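Local coordinates for protein endo-1,4-beta-xylanase (Bacteroides thetaiotaomicron VPI-5482, PDB 3KST) that probably hydrolyses O-glycosidic bonds in xylan as a calcium-binding, five-bladed beta-propeller enzyme of glycosyl hydrolase family 43, at residues L95-E100 with F115-K120. Numbering follows the deposited sequence.
Sequences LFYSAE and FRQEVK
Apolar contact between Leu95 and Phe115 supplies one part of this buried interface. CD2 of the Phe115 ring lies 3.3 Å from CB of Leu95, which comes in at a slant to the ring; Phe115 CE2 is the next nearest ring atom, so the leucine meets the ring near its CD2–CE2 bond. With CG of Leu95 anti to the backbone N (chi1 165°), the Leu95 CD2 methyl comes to 3.7 Å from Phe115 CB. Leu68 and Val84 add to the apolar surroundings of Leu95. An alanine in place of Phe115 would probably open a gap beside Leu95 CB and deprive Val84 and Ala67 of the ring they touch.

Strand 92-99 is the middle strand of a three-stranded antiparallel sheet, consistent with a blade of the five-bladed beta-propeller known for family 43, while 115-120 belongs to the connection leading to the next sheet, at strand 129-135. The contact therefore lays this connecting loop over the Leu95 and Tyr97 side chains of the middle strand.

The polar part is a meeting of Tyr97 with Gln117 without a hydrogen bond. Tyr97 OH approaches Gln117 CD at 3.2 Å, with the phenol ring and amide planes 60° apart; its 3.4 Å separation from Gln117 NE2 has a poor angle. Each group is satisfied elsewhere: Tyr97 OH bonds Ser73 OG, whereas Gln117 OE1 accepts from Tyr74 N and NE2 donates to Val105 O, bonds at both ends of the amide that should fix its rotation.

Within the loop, Lys120 NZ donates to Gln117 O at 2.8 Å, approaching close to the line of the C=O bond (158° at the oxygen), which folds the lysine side chain back over the loop.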
loop_
_atom_site.group_PDB
_atom_site.type_symbol
_atom_site.label_atom_id
_atom_site.label_comp_id
_atom_site.label_asym_id
_atom_site.label_seq_id
_atom_site.Cartn_x
_atom_site.Cartn_y
_atom_site.Cartn_z
ATOM N N LEU A 95 5.213 3.242 -10.890
ATOM C CA LEU A 95 5.582 2.853 -9.540
ATOM C C LEU A 95 5.652 4.123 -8.675
ATOM O O LEU A 95 6.484 4.990 -8.921
ATOM C CB LEU A 95 6.951 2.149 -9.528
ATOM C CG LEU A 95 7.701 1.956 -8.208
ATOM C CD1 LEU A 95 6.830 1.151 -7.289
ATOM C CD2 LEU A 95 9.109 1.363 -8.446
ATOM N N PHE A 96 4.789 4.199 -7.662
ATOM C CA PHE A 96 4.755 5.302 -6.709
ATOM C C PHE A 96 5.372 4.770 -5.414
ATOM O O PHE A 96 5.037 3.685 -4.967
ATOM C CB PHE A 96 3.333 5.793 -6.496
ATOM C CG PHE A 96 2.863 6.693 -7.585
ATOM C CD1 PHE A 96 2.428 6.179 -8.810
ATOM C CD2 PHE A 96 2.940 8.071 -7.429
ATOM C CE1 PHE A 96 2.026 7.070 -9.837
ATOM C CE2 PHE A 96 2.540 8.927 -8.437
ATOM C CZ PHE A 96 2.086 8.433 -9.630
ATOM N N TYR A 97 6.254 5.542 -4.802
ATOM C CA TYR A 97 7.015 5.033 -3.651
ATOM C C TYR A 97 7.610 6.139 -2.802
ATOM O O TYR A 97 7.508 7.305 -3.157
ATOM C CB TYR A 97 8.130 4.130 -4.174
ATOM C CG TYR A 97 9.143 4.807 -5.078
ATOM C CD1 TYR A 97 8.864 5.055 -6.440
ATOM C CD2 TYR A 97 10.388 5.195 -4.589
ATOM C CE1 TYR A 97 9.815 5.687 -7.301
ATOM C CE2 TYR A 97 11.374 5.817 -5.445
ATOM C CZ TYR A 97 11.066 6.053 -6.801
ATOM O OH TYR A 97 12.000 6.654 -7.627
ATOM N N SER A 98 8.212 5.746 -1.675
ATOM C CA SER A 98 8.919 6.637 -0.798
ATOM C C SER A 98 10.392 6.319 -0.881
ATOM O O SER A 98 10.767 5.192 -1.082
ATOM C CB SER A 98 8.431 6.468 0.626
ATOM O OG SER A 98 7.035 6.676 0.691
ATOM N N ALA A 99 11.227 7.335 -0.765
ATOM C CA ALA A 99 12.680 7.183 -0.751
ATOM C C ALA A 99 13.226 8.361 0.052
ATOM O O ALA A 99 12.864 9.493 -0.226
ATOM C CB ALA A 99 13.264 7.132 -2.200
ATOM N N GLU A 100 14.048 8.096 1.075
ATOM C CA GLU A 100 14.545 9.125 2.016
ATOM C C GLU A 100 13.437 10.046 2.589
ATOM O O GLU A 100 13.633 11.261 2.734
ATOM C CB GLU A 100 15.670 9.978 1.406
ATOM C CG GLU A 100 16.817 9.221 0.783
ATOM C CD GLU A 100 18.104 10.024 0.620
ATOM O OE1 GLU A 100 18.158 11.218 1.010
ATOM O OE2 GLU A 100 19.084 9.439 0.112
ATOM N N PHE A 115 11.851 -0.186 -13.381
ATOM C CA PHE A 115 11.204 1.114 -13.169
ATOM C C PHE A 115 12.315 2.123 -12.983
ATOM O O PHE A 115 13.246 1.877 -12.217
ATOM C CB PHE A 115 10.271 1.127 -11.949
ATOM C CG PHE A 115 9.015 0.339 -12.154
ATOM C CD1 PHE A 115 9.034 -1.049 -12.024
ATOM C CD2 PHE A 115 7.804 0.968 -12.503
ATOM C CE1 PHE A 115 7.884 -1.803 -12.225
ATOM C CE2 PHE A 115 6.640 0.223 -12.701
ATOM C CZ PHE A 115 6.680 -1.190 -12.563
ATOM N N ARG A 116 12.251 3.238 -13.709
ATOM C CA ARG A 116 13.264 4.275 -13.606
ATOM C C ARG A 116 12.671 5.665 -13.598
ATOM O O ARG A 116 11.563 5.888 -14.094
ATOM C CB ARG A 116 14.243 4.180 -14.796
ATOM C CG ARG A 116 14.964 2.861 -14.894
ATOM C CD ARG A 116 15.922 2.812 -16.051
ATOM N NE ARG A 116 15.249 2.773 -17.365
ATOM C CZ ARG A 116 15.874 2.719 -18.557
ATOM N NH1 ARG A 116 17.205 2.647 -18.645
ATOM N NH2 ARG A 116 15.152 2.715 -19.685
ATOM N N GLN A 117 13.431 6.583 -13.009
ATOM C CA GLN A 117 13.153 8.000 -13.121
ATOM C C GLN A 117 14.111 8.581 -14.161
ATOM O O GLN A 117 15.319 8.273 -14.139
ATOM C CB GLN A 117 13.417 8.713 -11.819
ATOM C CG GLN A 117 12.544 8.264 -10.665
ATOM C CD GLN A 117 12.692 9.197 -9.493
ATOM O OE1 GLN A 117 13.804 9.423 -9.009
ATOM N NE2 GLN A 117 11.569 9.759 -9.022
ATOM N N GLU A 118 13.583 9.414 -15.057
ATOM C CA GLU A 118 14.420 10.149 -16.033
ATOM C C GLU A 118 15.260 11.191 -15.289
ATOM O O GLU A 118 16.476 11.267 -15.483
ATOM C CB GLU A 118 13.556 10.757 -17.136
ATOM C CG GLU A 118 12.954 9.669 -18.023
ATOM C CD GLU A 118 12.064 10.164 -19.152
ATOM O OE1 GLU A 118 11.574 11.299 -19.073
ATOM O OE2 GLU A 118 11.819 9.383 -20.116
ATOM N N VAL A 119 14.615 11.938 -14.391
ATOM C CA VAL A 119 15.283 12.914 -13.533
ATOM C C VAL A 119 15.020 12.411 -12.111
ATOM O O VAL A 119 13.864 12.184 -11.751
ATOM C CB VAL A 119 14.759 14.350 -13.731
ATOM C CG1 VAL A 119 15.525 15.319 -12.820
ATOM C CG2 VAL A 119 14.930 14.784 -15.190
ATOM N N LYS A 120 16.087 12.299 -11.320
ATOM C CA LYS A 120 16.044 11.659 -9.986
ATOM C C LYS A 120 15.636 12.626 -8.885
ATOM O O LYS A 120 16.449 13.059 -8.057
ATOM C CB LYS A 120 17.383 10.946 -9.685
ATOM C CG LYS A 120 17.565 9.634 -10.492
ATOM C CD LYS A 120 17.664 9.800 -11.996
ATOM C CE LYS A 120 18.052 8.491 -12.680
ATOM N NZ LYS A 120 18.100 8.644 -14.185
#